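Local atomic coordinates of two-domain protein containing predicted PHP-like metal-dependent phosphoesterase (Bacteroides vulgatus ATCC 8482, PDB entry 3E38), a protein that binds three zinc ions in a PHP-type domain and is probably a metal-dependent phosphoesterase, perhaps an exonuclease, with a second, Ig-like domain. Residues B[91-96]-B[100-105]; B[133-138]-B[152-157]. All coordinates share one frame; numbering follows the deposited sequence.

Contact 1. Residues B[91-96]-B[100-105]. With ZN (zinc ion), chain H; ZN (zinc ion), chain I.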
loop_
_atom_site.group_PDB
_atom_site.type_symbol
_atom_site.label_atom_id
_atom_site.label_comp_id
_atom_site.label_asym_id
_atom_site.label_seq_id
_atom_site.Cartn_x
_atom_site.Cartn_y
_atom_site.Cartn_z
ATOM N N GLY B 91 3.337 2.420 34.776
ATOM C CA GLY B 91 4.131 3.636 34.728
ATOM C C GLY B 91 3.261 4.839 34.582
ATOM O O GLY B 91 2.017 4.741 34.375
ATOM N N SER B 92 3.978 5.952 34.664
ATOM C CA SER B 92 3.418 7.285 34.607
ATOM C C SER B 92 4.417 8.317 34.166
ATOM O O SER B 92 5.656 8.170 34.314
ATOM C CB SER B 92 2.911 7.735 35.995
ATOM O OG SER B 92 1.862 6.906 36.503
ATOM N N GLU B 93 3.821 9.411 33.716
ATOM C CA GLU B 93 4.538 10.577 33.228
ATOM C C GLU B 93 4.412 11.805 34.123
ATOM O O GLU B 93 3.357 12.444 34.224
ATOM C CB GLU B 93 4.103 10.945 31.790
ATOM C CG GLU B 93 5.076 11.972 31.212
ATOM C CD GLU B 93 4.771 12.376 29.812
ATOM O OE1 GLU B 93 3.718 12.065 29.169
ATOM O OE2 GLU B 93 5.655 13.003 29.323
ATOM N N ILE B 94 5.543 12.119 34.739
ATOM C CA ILE B 94 5.697 13.280 35.648
ATOM C C ILE B 94 5.972 14.397 34.670
ATOM O O ILE B 94 7.002 14.449 34.015
ATOM C CB ILE B 94 6.838 13.112 36.682
ATOM C CG1 ILE B 94 6.673 11.812 37.459
ATOM C CG2 ILE B 94 6.925 14.313 37.611
ATOM C CD1 ILE B 94 7.977 11.341 38.195
ATOM N N THR B 95 4.954 15.229 34.551
ATOM C CA THR B 95 4.842 16.274 33.581
ATOM C C THR B 95 4.998 17.597 34.271
ATOM O O THR B 95 4.118 18.052 34.995
ATOM C CB THR B 95 3.412 16.223 32.916
ATOM O OG1 THR B 95 3.033 14.865 32.589
ATOM C CG2 THR B 95 3.358 17.088 31.685
ATOM N N ARG B 96 6.148 18.199 34.066
ATOM C CA ARG B 96 6.435 19.511 34.617
ATOM C C ARG B 96 7.078 20.445 33.594
ATOM O O ARG B 96 7.458 20.059 32.522
ATOM C CB ARG B 96 7.383 19.348 35.791
ATOM C CG ARG B 96 6.824 18.431 36.856
ATOM C CD ARG B 96 5.738 19.126 37.684
ATOM N NE ARG B 96 5.262 18.234 38.739
ATOM C CZ ARG B 96 4.959 18.627 39.971
ATOM N NH1 ARG B 96 5.126 19.890 40.325
ATOM N NH2 ARG B 96 4.564 17.737 40.871
ATOM N N PRO B 100 12.714 20.450 35.290
ATOM C CA PRO B 100 13.428 19.366 34.642
ATOM C C PRO B 100 12.674 18.838 33.417
ATOM O O PRO B 100 13.174 18.025 32.638
ATOM C CB PRO B 100 13.405 18.296 35.729
ATOM C CG PRO B 100 12.017 18.452 36.329
ATOM C CD PRO B 100 11.646 19.917 36.162
ATOM N N GLY B 101 11.469 19.335 33.256
ATOM C CA GLY B 101 10.675 18.939 32.116
ATOM C C GLY B 101 9.821 17.746 32.417
ATOM O O GLY B 101 9.193 17.682 33.461
ATOM N N HIS B 102 9.773 16.810 31.481
ATOM C CA HIS B 102 8.951 15.586 31.625
ATOM C C HIS B 102 9.797 14.350 31.741
ATOM O O HIS B 102 10.712 14.140 30.945
ATOM C CB HIS B 102 8.078 15.359 30.389
ATOM C CG HIS B 102 7.140 16.473 30.064
ATOM N ND1 HIS B 102 6.043 16.293 29.256
ATOM C CD2 HIS B 102 7.124 17.773 30.436
ATOM C CE1 HIS B 102 5.395 17.441 29.134
ATOM N NE2 HIS B 102 6.020 18.349 29.853
ATOM N N PHE B 103 9.477 13.527 32.731
ATOM C CA PHE B 103 10.112 12.211 32.952
ATOM C C PHE B 103 9.065 11.116 33.089
ATOM O O PHE B 103 8.006 11.332 33.602
ATOM C CB PHE B 103 10.905 12.148 34.244
ATOM C CG PHE B 103 12.248 12.889 34.228
ATOM C CD1 PHE B 103 12.319 14.233 33.978
ATOM C CD2 PHE B 103 13.431 12.200 34.514
ATOM C CE1 PHE B 103 13.542 14.888 33.952
ATOM C CE2 PHE B 103 14.647 12.833 34.479
ATOM C CZ PHE B 103 14.705 14.186 34.201
ATOM N N ASN B 104 9.435 9.920 32.669
ATOM C CA ASN B 104 8.642 8.725 32.923
ATOM C C ASN B 104 9.270 7.895 34.016
ATOM O O ASN B 104 10.470 7.722 34.078
ATOM C CB ASN B 104 8.441 7.879 31.693
ATOM C CG ASN B 104 7.272 8.334 30.866
ATOM O OD1 ASN B 104 6.789 9.448 31.014
ATOM N ND2 ASN B 104 6.791 7.455 30.001
ATOM N N ALA B 105 8.393 7.454 34.907
ATOM C CA ALA B 105 8.685 6.557 36.015
ATOM C C ALA B 105 7.995 5.257 35.648
ATOM O O ALA B 105 6.774 5.219 35.546
ATOM C CB ALA B 105 8.146 7.114 37.331
HETATM ZN ZN ZN H . 5.795 14.564 27.774
HETATM ZN ZN ZN I . 3.920 11.653 26.995
HETATM O O HOH W 1 5.568 12.977 26.932
#
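His102 and Thr95 form a non-hydrogen-bonded pair of the antiparallel hairpin made by strands 87-95 and 102-106, and the methyl CG2 of Thr95 lies over one face of the imidazole, 3.6 Å from the ring centroid, a CH-pi contact offset toward the rim at CE1. At the ring's edge stand Arg96 O, near CD2, and Glu93 OE2, near ND1. His102 ND1 binds a zinc ion at 2.3 Å, and Glu93 OE2 is a second ligand of that ion. The extended Glu93 chain, CG anti to the backbone N (chi1 -168°), carries its carboxylate out to the metals, where OE1 binds a second zinc while OE2 holds the first; a water joins both ions. Asn104 OD1 lies 3.1 Å from Glu93 CG and accepts a hydrogen bond from Asn136 ND2, which also bonds Glu93 OE2 and so positions the carboxylate. Arg96 N bonds to Gly101 O, against which its CB packs, and its guanidinium makes a salt bridge to Glu58 and a hydrogen bond to Gln116 O. On the other face of the sheet, Ile94 CD1 approaches Ala105 CB at 4.3 Å; between the two faces runs the backbone ladder, with Ile94 N bonded to Phe103 O at 2.8 Å. Thr95 OG1 donates to Glu93 O and also hydrogen-bonds His56, a ligand of the third zinc. A valine here would lose the hydroxyl, which would probably leave His56 ND1 and Glu93 O without this partner and the His56 ring freer to turn. One carboxylate thus bridges two zinc ions, as in trinuclear PHP sites; their positive charge probably polarises the shared water, consistent with metal-dependent phosphoester hydrolysis.

Contact 2. Residues B[133-138]-B[152-157]. With ZN (zinc ion), chain H.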
loop_
_atom_site.group_PDB
_atom_site.type_symbol
_atom_site.label_atom_id
_atom_site.label_comp_id
_atom_site.label_asym_id
_atom_site.label_seq_id
_atom_site.Cartn_x
_atom_site.Cartn_y
_atom_site.Cartn_z
HETATM N N MSE B 133 13.557 5.230 35.872
HETATM C CA MSE B 133 13.218 6.602 35.468
HETATM C C MSE B 133 14.005 7.137 34.313
HETATM O O MSE B 133 15.232 7.075 34.295
HETATM C CB MSE B 133 13.414 7.546 36.671
HETATM C CG MSE B 133 12.268 7.392 37.712
HETATM SE SE MSE B 133 12.678 8.107 39.451
HETATM C CE MSE B 133 13.870 6.718 40.109
ATOM N N PHE B 134 13.289 7.712 33.356
ATOM C CA PHE B 134 13.980 8.339 32.241
ATOM C C PHE B 134 13.424 9.688 31.802
ATOM O O PHE B 134 12.263 9.980 31.933
ATOM C CB PHE B 134 14.114 7.370 31.064
ATOM C CG PHE B 134 12.801 6.868 30.511
ATOM C CD1 PHE B 134 12.144 7.564 29.503
ATOM C CD2 PHE B 134 12.249 5.679 30.978
ATOM C CE1 PHE B 134 10.940 7.073 28.960
ATOM C CE2 PHE B 134 11.057 5.176 30.443
ATOM C CZ PHE B 134 10.398 5.885 29.430
ATOM N N TRP B 135 14.338 10.534 31.350
ATOM C CA TRP B 135 14.000 11.845 30.801
ATOM C C TRP B 135 13.329 11.713 29.409
ATOM O O TRP B 135 13.873 11.108 28.466
ATOM C CB TRP B 135 15.261 12.703 30.774
ATOM C CG TRP B 135 15.081 14.090 30.336
ATOM C CD1 TRP B 135 13.918 14.792 30.260
ATOM C CD2 TRP B 135 16.133 15.015 30.028
ATOM N NE1 TRP B 135 14.168 16.086 29.869
ATOM C CE2 TRP B 135 15.525 16.250 29.727
ATOM C CE3 TRP B 135 17.519 14.910 29.970
ATOM C CZ2 TRP B 135 16.262 17.374 29.351
ATOM C CZ3 TRP B 135 18.255 16.022 29.629
ATOM C CH2 TRP B 135 17.622 17.243 29.311
ATOM N N ASN B 136 12.122 12.276 29.315
ATOM C CA ASN B 136 11.366 12.299 28.063
ATOM C C ASN B 136 11.666 13.508 27.168
ATOM O O ASN B 136 11.826 14.628 27.622
ATOM C CB ASN B 136 9.844 12.267 28.305
ATOM C CG ASN B 136 9.399 11.107 29.142
ATOM O OD1 ASN B 136 10.032 10.058 29.166
ATOM N ND2 ASN B 136 8.303 11.296 29.855
ATOM N N HIS B 137 11.686 13.233 25.864
ATOM C CA HIS B 137 11.853 14.252 24.836
ATOM C C HIS B 137 12.643 15.466 25.295
ATOM O O HIS B 137 12.120 16.553 25.364
ATOM C CB HIS B 137 10.483 14.691 24.279
ATOM C CG HIS B 137 9.415 14.901 25.310
ATOM N ND1 HIS B 137 9.392 15.986 26.160
ATOM C CD2 HIS B 137 8.286 14.194 25.571
ATOM C CE1 HIS B 137 8.318 15.916 26.921
ATOM N NE2 HIS B 137 7.644 14.829 26.599
ATOM N N PRO B 138 13.913 15.271 25.618
ATOM C CA PRO B 138 14.697 16.419 26.040
ATOM C C PRO B 138 14.633 17.545 25.012
ATOM O O PRO B 138 14.546 18.722 25.345
ATOM C CB PRO B 138 16.128 15.839 26.170
ATOM C CG PRO B 138 16.069 14.407 25.596
ATOM C CD PRO B 138 14.648 13.996 25.698
ATOM N N PRO B 152 20.853 22.354 35.316
ATOM C CA PRO B 152 21.461 21.940 36.593
ATOM C C PRO B 152 20.558 20.971 37.367
ATOM O O PRO B 152 21.013 20.238 38.234
ATOM C CB PRO B 152 21.709 23.281 37.337
ATOM C CG PRO B 152 21.495 24.381 36.297
ATOM C CD PRO B 152 20.586 23.802 35.233
ATOM N N GLU B 153 19.294 20.931 36.977
ATOM C CA GLU B 153 18.305 20.044 37.612
ATOM C C GLU B 153 18.431 18.635 37.104
ATOM O O GLU B 153 18.095 17.678 37.783
ATOM C CB GLU B 153 16.867 20.466 37.319
ATOM C CG GLU B 153 16.430 21.727 38.008
ATOM C CD GLU B 153 16.723 22.982 37.217
ATOM O OE1 GLU B 153 17.627 22.996 36.355
ATOM O OE2 GLU B 153 16.018 23.965 37.470
ATOM N N HIS B 154 18.853 18.518 35.863
ATOM C CA HIS B 154 19.022 17.203 35.292
ATOM C C HIS B 154 20.261 16.624 35.980
ATOM O O HIS B 154 20.363 15.445 36.265
ATOM C CB HIS B 154 19.088 17.261 33.749
ATOM C CG HIS B 154 17.901 17.954 33.135
ATOM N ND1 HIS B 154 18.000 19.171 32.489
ATOM C CD2 HIS B 154 16.578 17.624 33.126
ATOM C CE1 HIS B 154 16.795 19.556 32.103
ATOM N NE2 HIS B 154 15.914 18.642 32.486
ATOM N N THR B 155 21.176 17.494 36.320
ATOM C CA THR B 155 22.387 17.051 36.987
ATOM C C THR B 155 22.044 16.559 38.365
ATOM O O THR B 155 22.572 15.555 38.846
ATOM C CB THR B 155 23.428 18.177 37.097
ATOM O OG1 THR B 155 24.138 18.259 35.862
ATOM C CG2 THR B 155 24.404 17.870 38.185
ATOM N N ALA B 156 21.151 17.296 39.001
ATOM C CA ALA B 156 20.732 16.962 40.352
ATOM C C ALA B 156 20.021 15.632 40.304
ATOM O O ALA B 156 20.404 14.673 40.943
ATOM C CB ALA B 156 19.815 18.043 40.934
ATOM N N LEU B 157 18.973 15.609 39.520
ATOM C CA LEU B 157 18.155 14.399 39.359
ATOM C C LEU B 157 19.037 13.187 39.092
ATOM O O LEU B 157 18.836 12.117 39.645
ATOM C CB LEU B 157 17.138 14.570 38.225
ATOM C CG LEU B 157 15.856 15.326 38.561
ATOM C CD1 LEU B 157 15.250 15.943 37.323
ATOM C CD2 LEU B 157 14.873 14.367 39.246
HETATM ZN ZN ZN H . 5.795 14.564 27.774
HETATM O O HOH W 1 5.568 12.977 26.932
#
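The Trp135 indole is covered on both faces: Pro138 CB lies 3.5 Å above one, and the imidazole of His154 stacks on the opposite one. The six-membered ring of Trp135 and the His154 ring are face to face, centroids 3.9 Å apart and planes at 16°, although the two side chains cross at about a right angle. Closest are Trp135 CZ2 and His154 NE2, at 3.4 Å; CZ2 lies over the imidazole and His154 CD2 over the indole, each displaced toward the rim. A chi1 of -176°, CG opposite the backbone N, sends the indole from the strand toward the helix. Both imidazole nitrogens of His154 are hydrogen-bonded, NE2 to Pro100 O and ND1 to Trp151 N, which fixes the ring's rotation for the stack. His137, two residues after Trp135, turns to the metal site instead: its NE2 binds zinc at 2.2 Å, the zinc-bound water lies in plane at the ring's edge, and Asn136 CB covers one face. Trp135 also stacks with Phe103 of strand 102-106. The contact thus ties strand 132-135 to the first turn of helix 152-159, within the beta-alpha-beta unit that strand 165-170 completes; Leu157, on the same helix, packs against Phe103 and against Phe123 of helix 119-128.

Overall arrangement
Both contacts are buried and lie on the same side of the chain's centre, with centres about 9 Å apart. Strands 102-106 and 132-135 are antiparallel neighbours in one mixed sheet, so contact 1 is the hairpin next to the strand from which contact 2 reaches a helix. Contact 1 is extensive, with a backbone ladder and metal ligands; contact 2 is small, a single aromatic stack between sheet and helix, and its one zinc ligand stands apart from that stack. They meet at one zinc, to which three of the four segments, 91-96, 100-105 and 133-138, each give a ligand. Polar links also tie the two contacts together, on the metal side and beside the helix.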